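PDB 4MGF: hemin degrading factor from Pseudomonas aeruginosa, which binds heme b and probably takes part in the handling or breakdown of heme for iron supply. Local coordinates for residues A[260-265]-A[334-339]; A[114-119]-A[272-277]. One frame throughout, in Å; residues are numbered along the deposited sequence.

Both contacts belong to one antiparallel sheet, in which strands 117-120, 271-277, 262-268 and 332-338 lie side by side in that order. Contact 1 pairs two strands of the C-terminal HemS/ChuX homology region; contact 2 joins that region to the N-terminal one across 152 intervening residues. Each is partly buried, though contact 2 lies deeper, its centre about 9 Å from the centre of the chain, against about 14 Å for the centre of contact 1. The hairpin of strands 262-268 and 271-277 connects them, with Phe265 CD2 packed 3.3 Å from Ile274 CD1. Contact 1 is a regular ladder, apolar on the face of Val264 and Leu336, with Gln335 among apolar neighbours on the other; contact 2 gives up direct pairing for water bridges at one end and contains heme-binding Arg118.

Contact 1: A[260-265]-A[334-339]; sequences LPIMVF and VQLFGA
Met263 N donates to Phe337 O at 2.7 Å, the shortest bond of an antiparallel ladder between strands 262-268 and 332-338 in the HemS/ChuX fold. Phe337 N returns a bond to Met263 O, making this a hydrogen-bonded pair; Phe265 and Gln335 form the next. Beyond the ladder, Ala339 N reaches Pro261 O over a longer 3.3 Å. On the face carrying Val264 and Leu336, Val264 CG1 meets Val334 CG2 at 3.8 Å, and helix 247-258 covers these side chains. Met263, Phe265, Gln335 and Phe337 occupy the other face. With CG beside its backbone N (chi1 -67°), Met263 sets CG 3.8 Å from Ala339 CA, and SD lies near Gly338 O before the end of the chain turns away. Phe265 approaches Arg118 and Gln335 approaches Arg228, both heme-binding residues, which places this face beside the heme site. The amide of Gln335 stands almost perpendicular to the Phe265 ring, its NE2 3.6 Å from Phe265 CB. The rings of Phe265 and Phe337 are inclined at 51°; Phe337 CE2 lies over one face of the Phe265 ring, toward its rim, and Phe337 CD2 comes within 3.7 Å of Phe265 CD1.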
ATOM      1  N   LEU A 260       0.471 -20.929  -9.560  1.00 24.31           N
ATOM      2  CA  LEU A 260      -0.224 -19.870 -10.278  1.00 28.52           C
ATOM      3  C   LEU A 260       0.356 -18.499  -9.916  1.00 25.46           C
ATOM      4  O   LEU A 260       0.352 -18.115  -8.749  1.00 23.83           O
ATOM      5  CB  LEU A 260      -1.710 -19.924  -9.926  1.00 22.71           C
ATOM      6  CG  LEU A 260      -2.669 -18.815 -10.329  1.00 28.55           C
ATOM      7  CD1 LEU A 260      -2.526 -18.500 -11.791  1.00 30.70           C
ATOM      8  CD2 LEU A 260      -4.094 -19.250 -10.043  1.00 31.77           C
ATOM      9  N   PRO A 261       0.866 -17.776 -10.925  1.00 21.13           N
ATOM     10  CA  PRO A 261       1.379 -16.407 -10.801  1.00 27.18           C
ATOM     11  C   PRO A 261       0.231 -15.421 -10.614  1.00 29.61           C
ATOM     12  O   PRO A 261      -0.677 -15.359 -11.450  1.00 28.41           O
ATOM     13  CB  PRO A 261       2.051 -16.166 -12.155  1.00 27.52           C
ATOM     14  CG  PRO A 261       1.278 -17.029 -13.107  1.00 29.83           C
ATOM     15  CD  PRO A 261       0.956 -18.270 -12.310  1.00 27.84           C
ATOM     16  N   ILE A 262       0.273 -14.663  -9.522  1.00 23.46           N
ATOM     17  CA  ILE A 262      -0.811 -13.760  -9.189  1.00 21.10           C
ATOM     18  C   ILE A 262      -0.316 -12.323  -9.016  1.00 20.99           C
ATOM     19  O   ILE A 262       0.873 -12.043  -9.158  1.00 21.83           O
ATOM     20  CB  ILE A 262      -1.539 -14.215  -7.906  1.00 16.52           C
ATOM     21  CG1 ILE A 262      -0.538 -14.397  -6.762  1.00 16.37           C
ATOM     22  CG2 ILE A 262      -2.293 -15.506  -8.152  1.00 17.30           C
ATOM     23  CD1 ILE A 262      -1.164 -14.306  -5.382  1.00 12.08           C
ATOM     24  N   MET A 263      -1.244 -11.415  -8.739  1.00 19.18           N
ATOM     25  CA  MET A 263      -0.907 -10.027  -8.437  1.00 17.27           C
ATOM     26  C   MET A 263      -1.504  -9.663  -7.085  1.00 17.33           C
ATOM     27  O   MET A 263      -2.685  -9.870  -6.853  1.00 16.13           O
ATOM     28  CB  MET A 263      -1.397  -9.083  -9.535  1.00 18.05           C
ATOM     29  CG  MET A 263      -0.678  -9.275 -10.877  1.00 22.14           C
ATOM     30  SD  MET A 263      -1.142  -8.090 -12.160  1.00 27.88           S
ATOM     31  CE  MET A 263      -0.536  -6.563 -11.467  1.00 22.95           C
ATOM     32  N   VAL A 264      -0.675  -9.148  -6.178  1.00 16.13           N
ATOM     33  CA  VAL A 264      -1.140  -8.771  -4.847  1.00 11.68           C
ATOM     34  C   VAL A 264      -0.959  -7.266  -4.699  1.00 14.89           C
ATOM     35  O   VAL A 264       0.172  -6.778  -4.779  1.00 11.78           O
ATOM     36  CB  VAL A 264      -0.351  -9.497  -3.736  1.00 14.08           C
ATOM     37  CG1 VAL A 264      -0.921  -9.142  -2.367  1.00 14.39           C
ATOM     38  CG2 VAL A 264      -0.417 -10.993  -3.948  1.00 17.47           C
ATOM     39  N   PHE A 265      -2.072  -6.549  -4.510  1.00 13.16           N
ATOM     40  CA  PHE A 265      -2.088  -5.084  -4.423  1.00 14.40           C
ATOM     41  C   PHE A 265      -2.328  -4.668  -2.975  1.00 11.40           C
ATOM     42  O   PHE A 265      -3.343  -5.024  -2.378  1.00  9.21           O
ATOM     43  CB  PHE A 265      -3.250  -4.494  -5.244  1.00 14.67           C
ATOM     44  CG  PHE A 265      -2.995  -4.360  -6.734  1.00 14.98           C
ATOM     45  CD1 PHE A 265      -2.808  -5.473  -7.541  1.00 17.94           C
ATOM     46  CD2 PHE A 265      -3.060  -3.112  -7.342  1.00 18.27           C
ATOM     47  CE1 PHE A 265      -2.615  -5.332  -8.926  1.00 17.37           C
ATOM     48  CE2 PHE A 265      -2.869  -2.965  -8.720  1.00 19.35           C
ATOM     49  CZ  PHE A 265      -2.643  -4.081  -9.509  1.00 21.05           C
ATOM     50  N   VAL A 334      -6.415  -5.348   0.835  1.00 11.60           N
ATOM     51  CA  VAL A 334      -5.601  -6.041  -0.155  1.00 10.41           C
ATOM     52  C   VAL A 334      -6.495  -6.443  -1.334  1.00 10.38           C
ATOM     53  O   VAL A 334      -7.704  -6.595  -1.166  1.00  9.34           O
ATOM     54  CB  VAL A 334      -4.871  -7.266   0.475  1.00 11.63           C
ATOM     55  CG1 VAL A 334      -5.861  -8.213   1.138  1.00 12.93           C
ATOM     56  CG2 VAL A 334      -3.995  -7.977  -0.540  1.00 11.36           C
ATOM     57  N   GLN A 335      -5.900  -6.549  -2.516  1.00  8.74           N
ATOM     58  CA  GLN A 335      -6.581  -6.980  -3.724  1.00 15.11           C
ATOM     59  C   GLN A 335      -5.748  -8.017  -4.453  1.00 17.05           C
ATOM     60  O   GLN A 335      -4.532  -7.847  -4.618  1.00 13.60           O
ATOM     61  CB  GLN A 335      -6.767  -5.815  -4.687  1.00 14.29           C
ATOM     62  CG  GLN A 335      -7.795  -4.798  -4.300  1.00 15.56           C
ATOM     63  CD  GLN A 335      -7.745  -3.619  -5.257  1.00 22.24           C
ATOM     64  OE1 GLN A 335      -8.739  -3.262  -5.886  1.00 23.61           O
ATOM     65  NE2 GLN A 335      -6.563  -3.039  -5.400  1.00 20.21           N
ATOM     66  N   LEU A 336      -6.410  -9.071  -4.925  1.00 13.84           N
ATOM     67  CA  LEU A 336      -5.739 -10.087  -5.721  1.00 11.60           C
ATOM     68  C   LEU A 336      -6.250 -10.139  -7.161  1.00 17.12           C
ATOM     69  O   LEU A 336      -7.460 -10.154  -7.405  1.00 13.68           O
ATOM     70  CB  LEU A 336      -5.878 -11.450  -5.051  1.00 15.27           C
ATOM     71  CG  LEU A 336      -4.816 -11.825  -4.011  1.00 17.61           C
ATOM     72  CD1 LEU A 336      -4.816 -10.913  -2.781  1.00 16.37           C
ATOM     73  CD2 LEU A 336      -5.013 -13.268  -3.603  1.00 16.86           C
ATOM     74  N   PHE A 337      -5.322 -10.164  -8.112  1.00 16.65           N
ATOM     75  CA  PHE A 337      -5.666 -10.390  -9.508  1.00 16.79           C
ATOM     76  C   PHE A 337      -4.813 -11.535 -10.023  1.00 20.20           C
ATOM     77  O   PHE A 337      -3.863 -11.965  -9.358  1.00 19.93           O
ATOM     78  CB  PHE A 337      -5.355  -9.156 -10.362  1.00 16.27           C
ATOM     79  CG  PHE A 337      -6.146  -7.923  -9.994  1.00 15.72           C
ATOM     80  CD1 PHE A 337      -7.158  -7.462 -10.819  1.00 14.73           C
ATOM     81  CD2 PHE A 337      -5.860  -7.216  -8.836  1.00 18.52           C
ATOM     82  CE1 PHE A 337      -7.880  -6.325 -10.500  1.00 16.12           C
ATOM     83  CE2 PHE A 337      -6.578  -6.068  -8.514  1.00 19.21           C
ATOM     84  CZ  PHE A 337      -7.590  -5.630  -9.342  1.00 18.03           C
ATOM     85  N   GLY A 338      -5.139 -12.014 -11.218  1.00 17.78           N
ATOM     86  CA  GLY A 338      -4.250 -12.895 -11.941  1.00 19.58           C
ATOM     87  C   GLY A 338      -3.186 -12.088 -12.656  1.00 21.23           C
ATOM     88  O   GLY A 338      -3.425 -10.954 -13.069  1.00 22.25           O
ATOM     89  N   ALA A 339      -1.998 -12.661 -12.789  1.00 27.12           N
ATOM     90  CA  ALA A 339      -0.927 -11.978 -13.491  1.00 24.16           C
ATOM     91  C   ALA A 339      -1.265 -11.859 -14.978  1.00 30.48           C
ATOM     92  O   ALA A 339      -1.653 -12.837 -15.618  1.00 29.76           O
ATOM     93  CB  ALA A 339       0.384 -12.713 -13.287  1.00 24.42           C
TER

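Contact 2: A[114-119]-A[272-277]; sequences DIDLRL and IQIHTG
Arg118 and Ile272 exchange two backbone hydrogen bonds, Arg118 N to Ile272 O at 2.9 Å and Ile272 N to Arg118 O at 3.0 Å. Ile274 N adds a third, to Asp116 O. From Asp116 back toward Asp114 the chains separate and water takes over: water 1 accepts from Asp116 N at 2.7 Å and lies within hydrogen-bonding distance of Asp114 O and Ile274 O, while water 2 links Asp114 O to Thr276 N. Water 3 donates to Asp116 OD2 at 2.7 Å and also bonds Thr276 OG1. The antiparallel pairing of strands 117-120 and 271-277 joins the N- and C-terminal HemS/ChuX homology regions in one continuous sheet. Among the side-chain contacts, Asp116 CG is anti to the backbone N (chi1 -168°), which lays the carboxylate across Ile274, with OD2 3.4 Å from Ile274 CB. Leu117 and Gln273 run side by side, Leu117 CD2 3.7 Å from Gln273 CG; the Gln273 amide is held by hydrogen bonds from OE1 to Thr83 and from NE2 to His90 and the Ala81 carbonyl. Arg118, a heme b-binding residue, shares a face with Ile272; its extended chain passes Phe265 toward His215, the axial ligand of the heme iron, the nearest atoms of the two side chains about 5 Å apart.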
ATOM      1  N   ASP A 114       9.937  -6.472 -10.151  1.00 23.83           N
ATOM      2  CA  ASP A 114      10.006  -6.614  -8.696  1.00 22.70           C
ATOM      3  C   ASP A 114       9.385  -5.442  -7.941  1.00 21.55           C
ATOM      4  O   ASP A 114       8.292  -5.574  -7.380  1.00 16.69           O
ATOM      5  CB  ASP A 114      11.445  -6.840  -8.231  1.00 23.26           C
ATOM      6  CG  ASP A 114      11.983  -8.195  -8.658  1.00 22.82           C
ATOM      7  OD1 ASP A 114      11.525  -9.215  -8.100  1.00 23.98           O
ATOM      8  OD2 ASP A 114      12.862  -8.234  -9.543  1.00 23.86           O
ATOM      9  N   ILE A 115      10.092  -4.311  -7.896  1.00 19.98           N
ATOM     10  CA  ILE A 115       9.505  -3.114  -7.319  1.00 15.69           C
ATOM     11  C   ILE A 115       8.493  -2.531  -8.312  1.00 17.85           C
ATOM     12  O   ILE A 115       8.858  -2.135  -9.419  1.00 17.77           O
ATOM     13  CB  ILE A 115      10.562  -2.054  -6.956  1.00 15.48           C
ATOM     14  CG1 ILE A 115      11.632  -2.639  -6.028  1.00 16.78           C
ATOM     15  CG2 ILE A 115       9.891  -0.848  -6.322  1.00 17.22           C
ATOM     16  CD1 ILE A 115      11.072  -3.229  -4.752  1.00 15.34           C
ATOM     17  N   ASP A 116       7.226  -2.487  -7.909  1.00 15.01           N
ATOM     18  CA  ASP A 116       6.132  -2.072  -8.808  1.00 17.76           C
ATOM     19  C   ASP A 116       5.215  -1.186  -7.988  1.00 13.77           C
ATOM     20  O   ASP A 116       4.636  -1.626  -7.000  1.00 12.46           O
ATOM     21  CB  ASP A 116       5.387  -3.312  -9.325  1.00 16.01           C
ATOM     22  CG  ASP A 116       4.424  -3.003 -10.484  1.00 23.00           C
ATOM     23  OD1 ASP A 116       4.517  -1.915 -11.096  1.00 20.63           O
ATOM     24  OD2 ASP A 116       3.573  -3.874 -10.784  1.00 22.91           O
ATOM     25  N   LEU A 117       5.128   0.080  -8.359  1.00 11.34           N
ATOM     26  CA  LEU A 117       4.542   1.070  -7.473  1.00 12.70           C
ATOM     27  C   LEU A 117       3.736   2.093  -8.238  1.00 15.75           C
ATOM     28  O   LEU A 117       4.111   2.481  -9.339  1.00 16.79           O
ATOM     29  CB  LEU A 117       5.660   1.814  -6.721  1.00 12.01           C
ATOM     30  CG  LEU A 117       6.326   1.101  -5.536  1.00 13.01           C
ATOM     31  CD1 LEU A 117       7.592   1.841  -5.093  1.00 12.36           C
ATOM     32  CD2 LEU A 117       5.344   1.039  -4.385  1.00 10.56           C
ATOM     33  N   ARG A 118       2.638   2.532  -7.637  1.00 14.52           N
ATOM     34  CA  ARG A 118       1.889   3.678  -8.129  1.00 15.64           C
ATOM     35  C   ARG A 118       1.898   4.746  -7.052  1.00 14.44           C
ATOM     36  O   ARG A 118       1.373   4.554  -5.953  1.00 12.84           O
ATOM     37  CB  ARG A 118       0.471   3.261  -8.477  1.00 16.88           C
ATOM     38  CG  ARG A 118       0.448   2.059  -9.425  1.00 19.24           C
ATOM     39  CD  ARG A 118      -0.901   1.832 -10.067  1.00 30.13           C
ATOM     40  NE  ARG A 118      -0.914   0.565 -10.794  1.00 36.13           N
ATOM     41  CZ  ARG A 118      -2.010  -0.028 -11.258  1.00 35.16           C
ATOM     42  NH1 ARG A 118      -3.197   0.534 -11.073  1.00 37.91           N
ATOM     43  NH2 ARG A 118      -1.918  -1.186 -11.904  1.00 30.79           N
ATOM     44  N   LEU A 119       2.515   5.876  -7.356  1.00 15.43           N
ATOM     45  CA  LEU A 119       2.708   6.898  -6.342  1.00 14.97           C
ATOM     46  C   LEU A 119       1.790   8.081  -6.571  1.00 14.42           C
ATOM     47  O   LEU A 119       1.794   8.683  -7.649  1.00 17.12           O
ATOM     48  CB  LEU A 119       4.163   7.357  -6.338  1.00 15.32           C
ATOM     49  CG  LEU A 119       5.174   6.210  -6.418  1.00 14.13           C
ATOM     50  CD1 LEU A 119       6.599   6.750  -6.421  1.00 13.23           C
ATOM     51  CD2 LEU A 119       4.969   5.195  -5.285  1.00 10.82           C
ATOM     52  N   ILE A 272       0.421   2.729  -3.816  1.00  9.75           N
ATOM     53  CA  ILE A 272      -0.003   1.353  -4.008  1.00 11.22           C
ATOM     54  C   ILE A 272       1.187   0.529  -4.453  1.00  9.55           C
ATOM     55  O   ILE A 272       1.896   0.896  -5.407  1.00  8.01           O
ATOM     56  CB  ILE A 272      -1.171   1.221  -5.055  1.00  7.62           C
ATOM     57  CG1 ILE A 272      -2.400   1.969  -4.546  1.00  7.92           C
ATOM     58  CG2 ILE A 272      -1.486  -0.230  -5.267  1.00 12.27           C
ATOM     59  CD1 ILE A 272      -3.439   2.315  -5.617  1.00 15.56           C
ATOM     60  N   GLN A 273       1.386  -0.589  -3.762  1.00  6.69           N
ATOM     61  CA  GLN A 273       2.495  -1.482  -4.046  1.00 12.06           C
ATOM     62  C   GLN A 273       2.013  -2.830  -4.555  1.00 10.12           C
ATOM     63  O   GLN A 273       1.069  -3.405  -4.012  1.00  8.53           O
ATOM     64  CB  GLN A 273       3.340  -1.706  -2.797  1.00  5.85           C
ATOM     65  CG  GLN A 273       4.642  -2.361  -3.103  1.00  8.10           C
ATOM     66  CD  GLN A 273       5.638  -2.241  -1.940  1.00 10.56           C
ATOM     67  OE1 GLN A 273       6.000  -1.138  -1.529  1.00  9.50           O
ATOM     68  NE2 GLN A 273       6.066  -3.373  -1.415  1.00  9.59           N
ATOM     69  N   ILE A 274       2.721  -3.355  -5.550  1.00 10.89           N
ATOM     70  CA  ILE A 274       2.287  -4.551  -6.261  1.00 12.13           C
ATOM     71  C   ILE A 274       3.326  -5.639  -6.294  1.00 12.63           C
ATOM     72  O   ILE A 274       4.476  -5.388  -6.637  1.00 15.50           O
ATOM     73  CB  ILE A 274       2.032  -4.290  -7.770  1.00 15.44           C
ATOM     74  CG1 ILE A 274       1.454  -2.905  -8.026  1.00 17.92           C
ATOM     75  CG2 ILE A 274       1.140  -5.401  -8.352  1.00 15.71           C
ATOM     76  CD1 ILE A 274       0.182  -2.705  -7.354  1.00 17.90           C
ATOM     77  N   HIS A 275       2.895  -6.859  -5.993  1.00 14.32           N
ATOM     78  CA  HIS A 275       3.693  -8.046  -6.257  1.00 18.67           C
ATOM     79  C   HIS A 275       3.078  -8.793  -7.435  1.00 18.11           C
ATOM     80  O   HIS A 275       1.880  -9.048  -7.439  1.00 15.96           O
ATOM     81  CB  HIS A 275       3.727  -8.977  -5.046  1.00 14.85           C
ATOM     82  CG  HIS A 275       4.210 -10.355  -5.373  1.00 19.24           C
ATOM     83  ND1 HIS A 275       5.534 -10.637  -5.628  1.00 19.99           N
ATOM     84  CD2 HIS A 275       3.541 -11.523  -5.535  1.00 17.16           C
ATOM     85  CE1 HIS A 275       5.665 -11.920  -5.917  1.00 19.42           C
ATOM     86  NE2 HIS A 275       4.471 -12.482  -5.867  1.00 16.03           N
ATOM     87  N   THR A 276       3.903  -9.131  -8.423  1.00 19.88           N
ATOM     88  CA  THR A 276       3.475  -9.977  -9.541  1.00 20.41           C
ATOM     89  C   THR A 276       4.316 -11.250  -9.570  1.00 22.87           C
ATOM     90  O   THR A 276       5.546 -11.192  -9.643  1.00 23.21           O
ATOM     91  CB  THR A 276       3.629  -9.259 -10.894  1.00 21.72           C
ATOM     92  OG1 THR A 276       2.738  -8.142 -10.954  1.00 20.44           O
ATOM     93  CG2 THR A 276       3.308 -10.200 -12.035  1.00 24.53           C
ATOM     94  N   GLY A 277       3.650 -12.397  -9.496  1.00 22.85           N
ATOM     95  CA  GLY A 277       4.330 -13.676  -9.508  1.00 21.93           C
ATOM     96  C   GLY A 277       3.680 -14.692  -8.589  1.00 22.49           C
ATOM     97  O   GLY A 277       2.684 -14.389  -7.912  1.00 18.43           O
TER
HETATM   98  O   HOH W   1       6.624  -3.860  -5.655  1.00 16.61           O
HETATM   99  O   HOH W   2       6.704  -7.544  -8.657  1.00 18.46           O
HETATM  100  O   HOH W   3       4.470  -6.318 -10.046  1.00 16.54           O